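PDB 6PWK: GGDEF and EAL domain-containing protein from Vibrio cholerae O1 str. 2010EL-1786, which binds c-di-GMP and probably acts as a receptor in a signaling circuit that controls large adhesins and biofilm formation. Local coordinates for residues Ala298-Val311 with Ala327-Asn339. Sequence-based numbering, arbitrary orientation.
Sequences ANLLHFEIPEGCFV and AGADFGVDNYGRN. With MG (magnesium ion), chain E; C2E (9,9'-[(2R,3R,3aS,5S,7aR,9R,10R,10aS,12S,14aR)-3,5,10,12-tetrahydroxy-5,12-dioxidooctahydro-2H,7H-difuro[3,2-d:3',2'-j][1,3,7,9,2,8]tetraoxadiphosphacyclododecine-2,9-diyl]bis(2-amino-1,9-dihydro-6H-purin-6-one)), chain C.
Strands 301-305 and 330-333 run parallel, their short axes inclined by 32°, joined by backbone bonds from Phe-303 N to Asp-330 O, Gly-332 N to Phe-303 O, Ile-305 N to Gly-332 O and Asp-334 N to Ile-305 O, and connected through helices 307-312 and 314-326 in a beta-alpha-beta crossover, as in the TIM-barrel-like EAL fold. At the C-terminal end of the pair, Glu-304 and Asp-334 cross at about a right angle and share a magnesium ion. Glu-304 binds it through OE1 alone, 2.2 Å away, whereas Asp-334 chelates it with OD1 at 2.4 Å and OD2 at 2.3 Å. Glu-218, Asn-272 and phosphate oxygen O2P of c-di-GMP complete the site; OE2 of Glu-304 forms a salt bridge with Lys-355 and a hydrogen bond with Tyr-353. Phe-303, Ile-305, Phe-331 and Val-333 point to the opposite, apolar face, where CD1 of Ile-305 lies against CB of Phe-331 and Phe-310 of helix 307-312 brings CE2 to CG2 of Val-333, 3.7 Å away. Glu-307, its CG anti to the backbone N (chi1 175°) and its chain extended, reaches the turn 335-338. Its OE1 takes Gly-337 N on the syn side, tilted 33° out of the carboxylate plane, and Tyr-345 as well. Asn-339 N meets Glu-307 OE2 nearly end-on at 2.6 Å. The shared magnesium ion probably offsets the repulsion between the Glu-304 and Asp-334 carboxylates, while Glu-307 fastens the turn just beyond Asp-334.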
ATOM      1  N   ALA A 298       8.113  19.364  24.718  1.00 91.30           N
ATOM      2  CA  ALA A 298       8.558  18.860  23.420  1.00 88.26           C
ATOM      3  C   ALA A 298      10.066  18.642  23.388  1.00 92.76           C
ATOM      4  O   ALA A 298      10.550  17.705  22.741  1.00 92.78           O
ATOM      5  CB  ALA A 298       8.131  19.822  22.313  1.00 84.57           C
ATOM      6  N   ASN A 299      10.825  19.492  24.080  1.00 89.95           N
ATOM      7  CA  ASN A 299      12.276  19.342  24.109  1.00 85.27           C
ATOM      8  C   ASN A 299      12.729  18.115  24.887  1.00 78.63           C
ATOM      9  O   ASN A 299      13.910  17.760  24.816  1.00 88.19           O
ATOM     10  CB  ASN A 299      12.923  20.600  24.693  1.00 90.39           C
ATOM     11  CG  ASN A 299      12.304  21.016  26.014  1.00 96.72           C
ATOM     12  OD1 ASN A 299      11.362  21.808  26.050  1.00104.87           O
ATOM     13  ND2 ASN A 299      12.833  20.485  27.110  1.00 93.96           N
ATOM     14  N   LEU A 300      11.828  17.457  25.617  1.00 71.23           N
ATOM     15  CA  LEU A 300      12.159  16.289  26.422  1.00 74.38           C
ATOM     16  C   LEU A 300      11.720  14.982  25.770  1.00 74.91           C
ATOM     17  O   LEU A 300      11.656  13.951  26.448  1.00 77.60           O
ATOM     18  CB  LEU A 300      11.535  16.417  27.813  1.00 70.99           C
ATOM     19  CG  LEU A 300      11.969  17.606  28.672  1.00 71.81           C
ATOM     20  CD1 LEU A 300      11.100  17.711  29.915  1.00 67.01           C
ATOM     21  CD2 LEU A 300      13.434  17.477  29.053  1.00 81.31           C
ATOM     22  N   LEU A 301      11.419  15.001  24.473  1.00 71.24           N
ATOM     23  CA  LEU A 301      10.931  13.825  23.761  1.00 65.74           C
ATOM     24  C   LEU A 301      11.918  13.446  22.668  1.00 64.60           C
ATOM     25  O   LEU A 301      12.174  14.238  21.755  1.00 71.63           O
ATOM     26  CB  LEU A 301       9.545  14.075  23.161  1.00 59.64           C
ATOM     27  CG  LEU A 301       8.354  14.094  24.120  1.00 61.27           C
ATOM     28  CD1 LEU A 301       7.088  14.495  23.384  1.00 63.00           C
ATOM     29  CD2 LEU A 301       8.178  12.739  24.779  1.00 56.94           C
ATOM     30  N   HIS A 302      12.465  12.238  22.763  1.00 53.12           N
ATOM     31  CA  HIS A 302      13.285  11.646  21.714  1.00 57.98           C
ATOM     32  C   HIS A 302      12.504  10.494  21.099  1.00 60.09           C
ATOM     33  O   HIS A 302      12.071   9.584  21.812  1.00 59.15           O
ATOM     34  CB  HIS A 302      14.624  11.150  22.265  1.00 59.32           C
ATOM     35  CG  HIS A 302      15.547  12.245  22.699  1.00 69.35           C
ATOM     36  ND1 HIS A 302      16.823  12.002  23.159  1.00 68.52           N
ATOM     37  CD2 HIS A 302      15.382  13.589  22.742  1.00 73.37           C
ATOM     38  CE1 HIS A 302      17.404  13.148  23.467  1.00 72.40           C
ATOM     39  NE2 HIS A 302      16.551  14.126  23.223  1.00 74.66           N
ATOM     40  N   PHE A 303      12.316  10.534  19.784  1.00 57.03           N
ATOM     41  CA  PHE A 303      11.591   9.489  19.073  1.00 56.24           C
ATOM     42  C   PHE A 303      12.590   8.505  18.477  1.00 58.05           C
ATOM     43  O   PHE A 303      13.386   8.872  17.607  1.00 61.21           O
ATOM     44  CB  PHE A 303      10.690  10.085  17.993  1.00 50.11           C
ATOM     45  CG  PHE A 303       9.492  10.805  18.542  1.00 50.85           C
ATOM     46  CD1 PHE A 303       8.358  10.104  18.918  1.00 52.08           C
ATOM     47  CD2 PHE A 303       9.503  12.182  18.697  1.00 55.00           C
ATOM     48  CE1 PHE A 303       7.257  10.761  19.432  1.00 56.85           C
ATOM     49  CE2 PHE A 303       8.403  12.846  19.209  1.00 55.78           C
ATOM     50  CZ  PHE A 303       7.278  12.135  19.577  1.00 54.88           C
ATOM     51  N   GLU A 304      12.549   7.262  18.950  1.00 56.20           N
ATOM     52  CA  GLU A 304      13.485   6.231  18.514  1.00 53.42           C
ATOM     53  C   GLU A 304      12.899   5.530  17.294  1.00 53.10           C
ATOM     54  O   GLU A 304      11.893   4.821  17.397  1.00 54.86           O
ATOM     55  CB  GLU A 304      13.766   5.247  19.646  1.00 51.67           C
ATOM     56  CG  GLU A 304      15.149   4.625  19.580  1.00 66.05           C
ATOM     57  CD  GLU A 304      15.712   4.300  20.952  1.00 65.09           C
ATOM     58  OE1 GLU A 304      15.566   3.145  21.403  1.00 64.66           O
ATOM     59  OE2 GLU A 304      16.296   5.206  21.584  1.00 58.51           O
ATOM     60  N   ILE A 305      13.528   5.726  16.146  1.00 48.66           N
ATOM     61  CA  ILE A 305      13.042   5.222  14.864  1.00 53.95           C
ATOM     62  C   ILE A 305      13.944   4.075  14.428  1.00 49.37           C
ATOM     63  O   ILE A 305      15.170   4.236  14.420  1.00 47.58           O
ATOM     64  CB  ILE A 305      13.017   6.329  13.794  1.00 59.42           C
ATOM     65  CG1 ILE A 305      12.123   7.484  14.253  1.00 59.89           C
ATOM     66  CG2 ILE A 305      12.544   5.776  12.466  1.00 62.90           C
ATOM     67  CD1 ILE A 305      12.159   8.685  13.338  1.00 68.90           C
ATOM     68  N   PRO A 306      13.392   2.916  14.067  1.00 49.69           N
ATOM     69  CA  PRO A 306      14.243   1.798  13.642  1.00 53.24           C
ATOM     70  C   PRO A 306      14.986   2.128  12.357  1.00 63.45           C
ATOM     71  O   PRO A 306      14.507   2.887  11.512  1.00 61.97           O
ATOM     72  CB  PRO A 306      13.245   0.650  13.431  1.00 49.51           C
ATOM     73  CG  PRO A 306      12.009   1.061  14.172  1.00 44.72           C
ATOM     74  CD  PRO A 306      11.968   2.552  14.066  1.00 48.37           C
ATOM     75  N   GLU A 307      16.178   1.541  12.221  1.00 67.53           N
ATOM     76  CA  GLU A 307      16.982   1.769  11.024  1.00 66.39           C
ATOM     77  C   GLU A 307      16.257   1.307   9.766  1.00 65.40           C
ATOM     78  O   GLU A 307      16.449   1.888   8.691  1.00 68.90           O
ATOM     79  CB  GLU A 307      18.332   1.064  11.158  1.00 63.79           C
ATOM     80  CG  GLU A 307      19.199   1.133   9.910  1.00 70.84           C
ATOM     81  CD  GLU A 307      20.613   0.655  10.157  1.00 79.46           C
ATOM     82  OE1 GLU A 307      21.492   1.504  10.420  1.00 81.98           O
ATOM     83  OE2 GLU A 307      20.845  -0.571  10.095  1.00 82.81           O
ATOM     84  N   GLY A 308      15.415   0.278   9.880  1.00 60.89           N
ATOM     85  CA  GLY A 308      14.663  -0.188   8.728  1.00 57.13           C
ATOM     86  C   GLY A 308      13.768   0.877   8.124  1.00 65.34           C
ATOM     87  O   GLY A 308      13.498   0.854   6.921  1.00 63.15           O
ATOM     88  N   CYS A 309      13.295   1.821   8.942  1.00 67.28           N
ATOM     89  CA  CYS A 309      12.492   2.921   8.416  1.00 60.37           C
ATOM     90  C   CYS A 309      13.298   3.780   7.453  1.00 62.14           C
ATOM     91  O   CYS A 309      12.835   4.106   6.356  1.00 66.87           O
ATOM     92  CB  CYS A 309      11.956   3.782   9.557  1.00 56.51           C
ATOM     93  SG  CYS A 309      10.517   3.130  10.397  1.00 65.83           S
ATOM     94  N   PHE A 310      14.512   4.159   7.854  1.00 58.40           N
ATOM     95  CA  PHE A 310      15.289   5.106   7.063  1.00 61.93           C
ATOM     96  C   PHE A 310      15.700   4.526   5.715  1.00 65.28           C
ATOM     97  O   PHE A 310      15.798   5.265   4.729  1.00 75.75           O
ATOM     98  CB  PHE A 310      16.526   5.551   7.843  1.00 67.13           C
ATOM     99  CG  PHE A 310      16.216   6.376   9.060  1.00 59.97           C
ATOM    100  CD1 PHE A 310      16.047   7.748   8.962  1.00 50.23           C
ATOM    101  CD2 PHE A 310      16.106   5.782  10.307  1.00 56.49           C
ATOM    102  CE1 PHE A 310      15.766   8.510  10.080  1.00 48.34           C
ATOM    103  CE2 PHE A 310      15.828   6.538  11.428  1.00 55.52           C
ATOM    104  CZ  PHE A 310      15.656   7.902  11.315  1.00 56.63           C
ATOM    105  N   VAL A 311      15.939   3.217   5.644  1.00 62.65           N
ATOM    106  CA  VAL A 311      16.421   2.631   4.397  1.00 73.58           C
ATOM    107  C   VAL A 311      15.282   2.076   3.541  1.00 74.31           C
ATOM    108  O   VAL A 311      15.418   1.996   2.318  1.00 75.88           O
ATOM    109  CB  VAL A 311      17.480   1.549   4.686  1.00 74.82           C
ATOM    110  CG1 VAL A 311      18.213   1.848   5.987  1.00 80.73           C
ATOM    111  CG2 VAL A 311      16.865   0.154   4.711  1.00 70.11           C
ATOM    112  N   ALA A 327       8.158  20.712  15.716  1.00 81.92           N
ATOM    113  CA  ALA A 327       7.435  20.942  16.958  1.00 82.25           C
ATOM    114  C   ALA A 327       8.347  21.004  18.176  1.00 80.12           C
ATOM    115  O   ALA A 327       7.850  21.043  19.306  1.00 81.11           O
ATOM    116  CB  ALA A 327       6.377  19.857  17.154  1.00 81.10           C
ATOM    117  N   GLY A 328       9.662  21.008  17.980  1.00 78.31           N
ATOM    118  CA  GLY A 328      10.585  21.128  19.090  1.00 74.26           C
ATOM    119  C   GLY A 328      11.033  19.828  19.716  1.00 76.31           C
ATOM    120  O   GLY A 328      11.561  19.845  20.834  1.00 81.39           O
ATOM    121  N   ALA A 329      10.837  18.701  19.043  1.00 74.38           N
ATOM    122  CA  ALA A 329      11.321  17.413  19.504  1.00 64.12           C
ATOM    123  C   ALA A 329      12.486  16.970  18.621  1.00 63.97           C
ATOM    124  O   ALA A 329      12.962  17.721  17.762  1.00 66.45           O
ATOM    125  CB  ALA A 329      10.179  16.395  19.518  1.00 58.09           C
ATOM    126  N   ASP A 330      12.954  15.741  18.832  1.00 55.59           N
ATOM    127  CA  ASP A 330      14.059  15.206  18.051  1.00 59.27           C
ATOM    128  C   ASP A 330      13.889  13.696  17.931  1.00 59.53           C
ATOM    129  O   ASP A 330      12.946  13.112  18.472  1.00 60.65           O
ATOM    130  CB  ASP A 330      15.405  15.579  18.679  1.00 70.53           C
ATOM    131  CG  ASP A 330      16.492  15.778  17.642  1.00 78.43           C
ATOM    132  OD1 ASP A 330      16.356  15.231  16.527  1.00 73.20           O
ATOM    133  OD2 ASP A 330      17.481  16.480  17.943  1.00 84.56           O
ATOM    134  N   PHE A 331      14.820  13.063  17.217  1.00 49.51           N
ATOM    135  CA  PHE A 331      14.698  11.646  16.905  1.00 56.22           C
ATOM    136  C   PHE A 331      16.078  11.006  16.834  1.00 50.34           C
ATOM    137  O   PHE A 331      17.096  11.687  16.680  1.00 50.54           O
ATOM    138  CB  PHE A 331      13.946  11.427  15.585  1.00 53.61           C
ATOM    139  CG  PHE A 331      14.646  12.006  14.386  1.00 53.49           C
ATOM    140  CD1 PHE A 331      15.535  11.242  13.645  1.00 51.93           C
ATOM    141  CD2 PHE A 331      14.417  13.317  14.002  1.00 56.29           C
ATOM    142  CE1 PHE A 331      16.181  11.775  12.546  1.00 57.43           C
ATOM    143  CE2 PHE A 331      15.059  13.854  12.904  1.00 61.30           C
ATOM    144  CZ  PHE A 331      15.943  13.083  12.175  1.00 61.76           C
ATOM    145  N   GLY A 332      16.092   9.675  16.934  1.00 50.10           N
ATOM    146  CA  GLY A 332      17.307   8.896  16.808  1.00 49.99           C
ATOM    147  C   GLY A 332      17.037   7.591  16.083  1.00 53.29           C
ATOM    148  O   GLY A 332      15.903   7.294  15.705  1.00 50.61           O
ATOM    149  N   VAL A 333      18.107   6.817  15.898  1.00 57.23           N
ATOM    150  CA  VAL A 333      18.057   5.543  15.187  1.00 64.88           C
ATOM    151  C   VAL A 333      18.219   4.417  16.197  1.00 66.73           C
ATOM    152  O   VAL A 333      19.028   4.515  17.127  1.00 58.38           O
ATOM    153  CB  VAL A 333      19.139   5.468  14.091  1.00 67.32           C
ATOM    154  CG1 VAL A 333      18.963   4.207  13.253  1.00 61.07           C
ATOM    155  CG2 VAL A 333      19.084   6.711  13.217  1.00 48.20           C
ATOM    156  N   ASP A 334      17.451   3.341  16.014  1.00 68.50           N
ATOM    157  CA  ASP A 334      17.361   2.283  17.015  1.00 73.01           C
ATOM    158  C   ASP A 334      18.226   1.067  16.690  1.00 79.13           C
ATOM    159  O   ASP A 334      18.986   0.604  17.545  1.00 93.88           O
ATOM    160  CB  ASP A 334      15.897   1.858  17.188  1.00 69.49           C
ATOM    161  CG  ASP A 334      15.625   1.240  18.548  1.00 73.85           C
ATOM    162  OD1 ASP A 334      16.575   1.102  19.347  1.00 74.27           O
ATOM    163  OD2 ASP A 334      14.455   0.895  18.821  1.00 78.51           O
ATOM    164  N   ASN A 335      18.112   0.521  15.480  1.00 66.06           N
ATOM    165  CA  ASN A 335      18.904  -0.636  15.065  1.00 65.60           C
ATOM    166  C   ASN A 335      20.131  -0.222  14.266  1.00 69.21           C
ATOM    167  O   ASN A 335      20.448  -0.829  13.237  1.00 70.10           O
ATOM    168  CB  ASN A 335      18.048  -1.611  14.263  1.00 70.95           C
ATOM    169  CG  ASN A 335      17.082  -2.387  15.130  1.00 75.66           C
ATOM    170  OD1 ASN A 335      17.338  -2.617  16.311  1.00 82.80           O
ATOM    171  ND2 ASN A 335      15.961  -2.801  14.547  1.00 78.39           N
ATOM    172  N   TYR A 336      20.842   0.803  14.730  1.00 66.97           N
ATOM    173  CA  TYR A 336      21.937   1.377  13.961  1.00 69.77           C
ATOM    174  C   TYR A 336      23.033   0.351  13.706  1.00 73.33           C
ATOM    175  O   TYR A 336      23.528  -0.296  14.634  1.00 73.16           O
ATOM    176  CB  TYR A 336      22.512   2.586  14.693  1.00 67.33           C
ATOM    177  CG  TYR A 336      23.694   3.196  13.988  1.00 74.09           C
ATOM    178  CD1 TYR A 336      23.571   3.671  12.693  1.00 74.10           C
ATOM    179  CD2 TYR A 336      24.929   3.297  14.611  1.00 89.46           C
ATOM    180  CE1 TYR A 336      24.641   4.224  12.038  1.00 80.49           C
ATOM    181  CE2 TYR A 336      26.013   3.857  13.959  1.00 92.47           C
ATOM    182  CZ  TYR A 336      25.859   4.321  12.670  1.00 86.27           C
ATOM    183  OH  TYR A 336      26.923   4.884  12.002  1.00 80.00           O
ATOM    184  N   GLY A 337      23.414   0.210  12.438  1.00 66.67           N
ATOM    185  CA  GLY A 337      24.476  -0.683  12.039  1.00 66.41           C
ATOM    186  C   GLY A 337      24.024  -2.035  11.533  1.00 65.52           C
ATOM    187  O   GLY A 337      24.858  -2.795  11.028  1.00 67.72           O
ATOM    188  N   ARG A 338      22.735  -2.362  11.651  1.00 73.96           N
ATOM    189  CA  ARG A 338      22.273  -3.668  11.194  1.00 74.24           C
ATOM    190  C   ARG A 338      22.278  -3.751   9.673  1.00 79.77           C
ATOM    191  O   ARG A 338      22.560  -4.810   9.103  1.00 81.63           O
ATOM    192  CB  ARG A 338      20.880  -3.960  11.748  1.00 66.31           C
ATOM    193  CG  ARG A 338      20.407  -5.383  11.497  1.00 64.02           C
ATOM    194  CD  ARG A 338      19.057  -5.647  12.140  1.00 66.53           C
ATOM    195  NE  ARG A 338      19.138  -5.720  13.595  1.00 64.17           N
ATOM    196  CZ  ARG A 338      18.092  -5.928  14.388  1.00 78.09           C
ATOM    197  NH1 ARG A 338      16.883  -6.082  13.866  1.00 81.53           N
ATOM    198  NH2 ARG A 338      18.253  -5.981  15.704  1.00 85.77           N
ATOM    199  N   ASN A 339      21.978  -2.642   9.001  1.00 87.68           N
ATOM    200  CA  ASN A 339      22.045  -2.578   7.544  1.00 97.80           C
ATOM    201  C   ASN A 339      23.319  -1.845   7.125  1.00 99.56           C
ATOM    202  O   ASN A 339      23.297  -0.763   6.536  1.00 95.61           O
ATOM    203  CB  ASN A 339      20.793  -1.910   6.985  1.00 99.17           C
ATOM    204  CG  ASN A 339      19.526  -2.680   7.311  1.00 96.39           C
ATOM    205  OD1 ASN A 339      18.606  -2.152   7.936  1.00 93.15           O
ATOM    206  ND2 ASN A 339      19.476  -3.938   6.889  1.00 97.80           N
TER
HETATM  207 MG    MG E 703      14.841   1.142  21.045  1.00 45.01          MG
HETATM  208  P1  C2E C 701      14.466  -2.338  21.826  1.00 81.95           P
HETATM  209  O2P C2E C 701      14.452  -0.960  21.223  1.00 58.71           O
HETATM  210  O1P C2E C 701      15.783  -2.931  21.411  1.00 47.07           O
HETATM  211  O5' C2E C 701      14.532  -2.285  23.462  1.00 75.93           O
HETATM  212  C5' C2E C 701      15.537  -3.000  24.100  1.00 56.10           C
HETATM  213  C4' C2E C 701      14.914  -4.357  24.529  1.00 61.16           C
HETATM  214  O4' C2E C 701      15.823  -5.133  25.042  1.00 62.54           O
HETATM  215  C3' C2E C 701      13.910  -4.163  25.680  1.00 57.48           C
HETATM  216  O3' C2E C 701      13.204  -5.303  25.774  1.00 55.52           O
HETATM  217  C2' C2E C 701      14.866  -4.091  26.880  1.00 54.65           C
HETATM  218  O2' C2E C 701      14.117  -4.323  28.148  1.00 46.82           O
HETATM  219  C1' C2E C 701      15.585  -5.150  26.637  1.00 59.59           C
HETATM  220  N9  C2E C 701      16.908  -5.294  27.190  1.00 66.00           N
HETATM  221  C8  C2E C 701      17.122  -4.014  27.582  1.00 64.72           C
HETATM  222  N7  C2E C 701      18.365  -3.977  28.128  1.00 60.04           N
HETATM  223  C5  C2E C 701      18.897  -5.192  28.063  1.00 61.91           C
HETATM  224  C6  C2E C 701      20.246  -5.798  28.490  1.00 68.29           C
HETATM  225  O6  C2E C 701      21.085  -5.145  29.013  1.00 76.06           O
HETATM  226  N1  C2E C 701      20.506  -7.187  28.261  1.00 64.73           N
HETATM  227  C2  C2E C 701      19.531  -8.040  27.631  1.00 68.89           C
HETATM  228  N2  C2E C 701      19.743  -9.461  27.372  1.00 69.33           N
HETATM  229  N3  C2E C 701      18.270  -7.434  27.236  1.00 70.28           N
HETATM  230  C4  C2E C 701      17.989  -5.996  27.472  1.00 64.85           C
HETATM  231  P11 C2E C 701      11.565  -5.045  25.781  1.00 64.06           P
HETATM  232  O21 C2E C 701      10.965  -4.344  26.971  1.00 63.23           O
HETATM  233  O11 C2E C 701      10.926  -6.410  25.759  1.00 49.51           O
HETATM  234  O5A C2E C 701      11.340  -4.327  24.311  1.00 66.63           O
HETATM  235  C5A C2E C 701      11.458  -5.235  23.250  1.00 54.78           C
HETATM  236  C4A C2E C 701      11.139  -4.562  21.976  1.00 57.33           C
HETATM  237  O4A C2E C 701       9.870  -4.257  21.949  1.00 61.56           O
HETATM  238  C3A C2E C 701      11.997  -3.119  21.840  1.00 65.50           C
HETATM  239  O3A C2E C 701      13.332  -3.368  21.194  1.00 73.53           O
HETATM  240  C2A C2E C 701      11.313  -2.391  21.133  1.00 59.71           C
HETATM  241  O2A C2E C 701      11.663  -2.596  19.682  1.00 56.78           O
HETATM  242  C1A C2E C 701       9.779  -2.839  21.431  1.00 54.76           C
HETATM  243  N91 C2E C 701       9.228  -2.037  22.311  1.00 48.05           N
HETATM  244  C81 C2E C 701       9.335  -2.031  23.649  1.00 47.10           C
HETATM  245  N71 C2E C 701       8.574  -1.009  24.084  1.00 39.76           N
HETATM  246  C51 C2E C 701       8.021  -0.413  23.031  1.00 43.49           C
HETATM  247  C61 C2E C 701       7.080   0.780  22.906  1.00 45.00           C
HETATM  248  O61 C2E C 701       6.734   1.330  23.890  1.00 38.48           O
HETATM  249  N11 C2E C 701       6.625   1.226  21.626  1.00 53.92           N
HETATM  250  C21 C2E C 701       7.055   0.547  20.435  1.00 45.00           C
HETATM  251  N21 C2E C 701       6.589   1.005  19.134  1.00 58.25           N
HETATM  252  N31 C2E C 701       7.960  -0.595  20.567  1.00 52.53           N
HETATM  253  C41 C2E C 701       8.429  -1.055  21.908  1.00 44.20           C